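Local coordinates for polysaccharide deacetylase (Streptococcus pyogenes, PDB 6DQ3), which removes N-acetyl groups from the cell wall linkage unit of streptococcal rhamnopolysaccharides, as a zinc-dependent deacetylase of carbohydrate esterase family 4, at residues Val7-Leu12 against Lys69-Leu74. Residues are numbered along the deposited sequence; the frame is centred on the assembly and turned at random.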
loop_
_atom_site.group_PDB
_atom_site.type_symbol
_atom_site.label_atom_id
_atom_site.label_comp_id
_atom_site.label_asym_id
_atom_site.label_seq_id
_atom_site.Cartn_x
_atom_site.Cartn_y
_atom_site.Cartn_z
ATOM N N VAL A 7 1.731 19.720 -4.624
ATOM C CA VAL A 7 2.418 18.576 -5.210
ATOM C C VAL A 7 1.430 17.430 -5.395
ATOM O O VAL A 7 0.427 17.312 -4.678
ATOM C CB VAL A 7 3.618 18.126 -4.353
ATOM C CG1 VAL A 7 4.676 19.214 -4.294
ATOM C CG2 VAL A 7 3.152 17.709 -2.965
ATOM N N LYS A 8 1.725 16.565 -6.364
ATOM C CA LYS A 8 0.946 15.366 -6.623
ATOM C C LYS A 8 1.866 14.151 -6.570
ATOM O O LYS A 8 3.054 14.235 -6.897
ATOM C CB LYS A 8 0.241 15.457 -7.977
ATOM C CG LYS A 8 -0.919 16.452 -7.995
ATOM C CD LYS A 8 -1.406 16.709 -9.413
ATOM C CE LYS A 8 -2.593 17.665 -9.425
ATOM N NZ LYS A 8 -2.990 18.005 -10.815
ATOM N N ILE A 9 1.310 13.032 -6.125
ATOM C CA ILE A 9 2.074 11.802 -5.940
ATOM C C ILE A 9 1.242 10.627 -6.440
ATOM O O ILE A 9 0.143 10.386 -5.916
ATOM C CB ILE A 9 2.457 11.597 -4.466
ATOM C CG1 ILE A 9 3.392 12.705 -3.980
ATOM C CG2 ILE A 9 3.105 10.231 -4.265
ATOM C CD1 ILE A 9 3.721 12.618 -2.500
ATOM N N PRO A 10 1.710 9.876 -7.439
ATOM C CA PRO A 10 1.012 8.638 -7.809
ATOM C C PRO A 10 1.233 7.563 -6.755
ATOM O O PRO A 10 2.370 7.246 -6.397
ATOM C CB PRO A 10 1.640 8.254 -9.155
ATOM C CG PRO A 10 3.008 8.873 -9.121
ATOM C CD PRO A 10 2.874 10.149 -8.306
ATOM N N ILE A 11 0.136 7.022 -6.246
ATOM C CA ILE A 11 0.160 5.965 -5.244
ATOM C C ILE A 11 -0.423 4.728 -5.915
ATOM O O ILE A 11 -1.643 4.611 -6.063
ATOM C CB ILE A 11 -0.633 6.337 -3.989
ATOM C CG1 ILE A 11 -0.115 7.633 -3.364
ATOM C CG2 ILE A 11 -0.572 5.200 -2.972
ATOM C CD1 ILE A 11 -1.018 8.148 -2.263
ATOM N N LEU A 12 0.441 3.808 -6.330
ATOM C CA LEU A 12 -0.009 2.629 -7.049
ATOM C C LEU A 12 -0.554 1.597 -6.074
ATOM O O LEU A 12 0.033 1.344 -5.018
ATOM C CB LEU A 12 1.136 2.031 -7.867
ATOM C CG LEU A 12 1.816 2.987 -8.851
ATOM C CD1 LEU A 12 2.829 2.220 -9.705
ATOM C CD2 LEU A 12 0.810 3.715 -9.720
ATOM N N LYS A 69 12.098 14.801 -9.051
ATOM C CA LYS A 69 11.131 15.218 -10.060
ATOM C C LYS A 69 10.048 14.163 -10.245
ATOM O O LYS A 69 8.863 14.498 -10.363
ATOM C CB LYS A 69 11.836 15.512 -11.385
ATOM C CG LYS A 69 12.625 16.817 -11.391
ATOM C CD LYS A 69 13.353 17.015 -12.713
ATOM C CE LYS A 69 14.294 18.214 -12.667
ATOM N NZ LYS A 69 15.079 18.345 -13.928
ATOM N N LYS A 70 10.423 12.885 -10.258
ATOM C CA LYS A 70 9.469 11.794 -10.413
ATOM C C LYS A 70 9.487 10.927 -9.163
ATOM O O LYS A 70 10.539 10.412 -8.771
ATOM C CB LYS A 70 9.786 10.968 -11.659
ATOM C CG LYS A 70 9.941 11.828 -12.898
ATOM C CD LYS A 70 9.871 11.002 -14.159
ATOM C CE LYS A 70 10.326 11.813 -15.355
ATOM N NZ LYS A 70 10.935 10.928 -16.380
ATOM N N VAL A 71 8.321 10.779 -8.533
ATOM C CA VAL A 71 8.188 10.014 -7.303
ATOM C C VAL A 71 6.963 9.118 -7.418
ATOM O O VAL A 71 6.021 9.395 -8.162
ATOM C CB VAL A 71 8.062 10.909 -6.047
ATOM C CG1 VAL A 71 9.214 11.892 -5.964
ATOM C CG2 VAL A 71 6.717 11.626 -6.041
ATOM N N VAL A 72 6.980 8.035 -6.645
ATOM C CA VAL A 72 5.869 7.096 -6.621
ATOM C C VAL A 72 5.863 6.394 -5.273
ATOM O O VAL A 72 6.913 6.146 -4.676
ATOM C CB VAL A 72 5.959 6.071 -7.777
ATOM C CG1 VAL A 72 7.257 5.279 -7.685
ATOM C CG2 VAL A 72 4.751 5.156 -7.747
ATOM N N TRP A 73 4.661 6.082 -4.791
ATOM C CA TRP A 73 4.469 5.279 -3.589
ATOM C C TRP A 73 3.838 3.962 -4.022
ATOM O O TRP A 73 2.668 3.928 -4.415
ATOM C CB TRP A 73 3.593 6.009 -2.575
ATOM C CG TRP A 73 3.483 5.308 -1.254
ATOM C CD1 TRP A 73 4.271 4.286 -0.789
ATOM C CD2 TRP A 73 2.518 5.565 -0.230
ATOM N NE1 TRP A 73 3.859 3.906 0.465
ATOM C CE2 TRP A 73 2.784 4.674 0.830
ATOM C CE3 TRP A 73 1.456 6.466 -0.103
ATOM C CZ2 TRP A 73 2.024 4.659 1.998
ATOM C CZ3 TRP A 73 0.707 6.448 1.056
ATOM C CH2 TRP A 73 0.996 5.553 2.089
ATOM N N LEU A 74 4.620 2.886 -3.965
ATOM C CA LEU A 74 4.141 1.556 -4.313
ATOM C C LEU A 74 3.489 0.935 -3.085
ATOM O O LEU A 74 4.156 0.743 -2.060
ATOM C CB LEU A 74 5.285 0.665 -4.795
ATOM C CG LEU A 74 6.188 1.128 -5.937
ATOM C CD1 LEU A 74 7.226 0.041 -6.225
ATOM C CD2 LEU A 74 5.374 1.456 -7.157
#
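Two neighbouring strands, 8-14 and 71-77, of the sheet at the core of the deformed (beta/alpha) barrel usual for carbohydrate esterase family 4 deacetylases pair in parallel, with Ile11 beside Trp73 and Leu12 beside Leu74; strand 210-214 flanks the first strand in turn. Parallel register is set by Trp73, whose backbone reaches residues on either side of Ile11: Trp73 N donates to Pro10 O at 3.0 Å in a nearly straight bond (173° at the hydrogen), while Leu12 N gives a more bent one, 136°, to Trp73 O. Proline has no N-H to offer, yet its carbonyl still accepts, and its ring sets CG 3.2 Å from Val71 O.

Side chains then alternate between the two faces. On one, Ile11 and Trp73 run side by side, and CD1 of Ile11 lies at the edge of the indole, near the ring plane, 3.7 Å from Trp73 CE3. With CG anti to the backbone N (chi1 -173°) the indole lies alongside Ile11, and the turn about CB-CG presents its benzo edge, CE3, to Ile11 CD1 and CG2; the polar NE1 is bonded to Thr99 OG1, and Pro54 and Val57 of helix 54-63 also touch the indole. On the other face, Leu12 meets Val72 at about a right angle, with its CG 3.8 Å from Val72 CG2, and Met228 of helix 221-228 packs against both. Compact, beta-branched valine suits an extended strand here, whereas the longer leucines can meet through their branch ends: Leu12 and Leu74 point the same way, with Leu12 CD1 3.7 Å from Leu74 CD2.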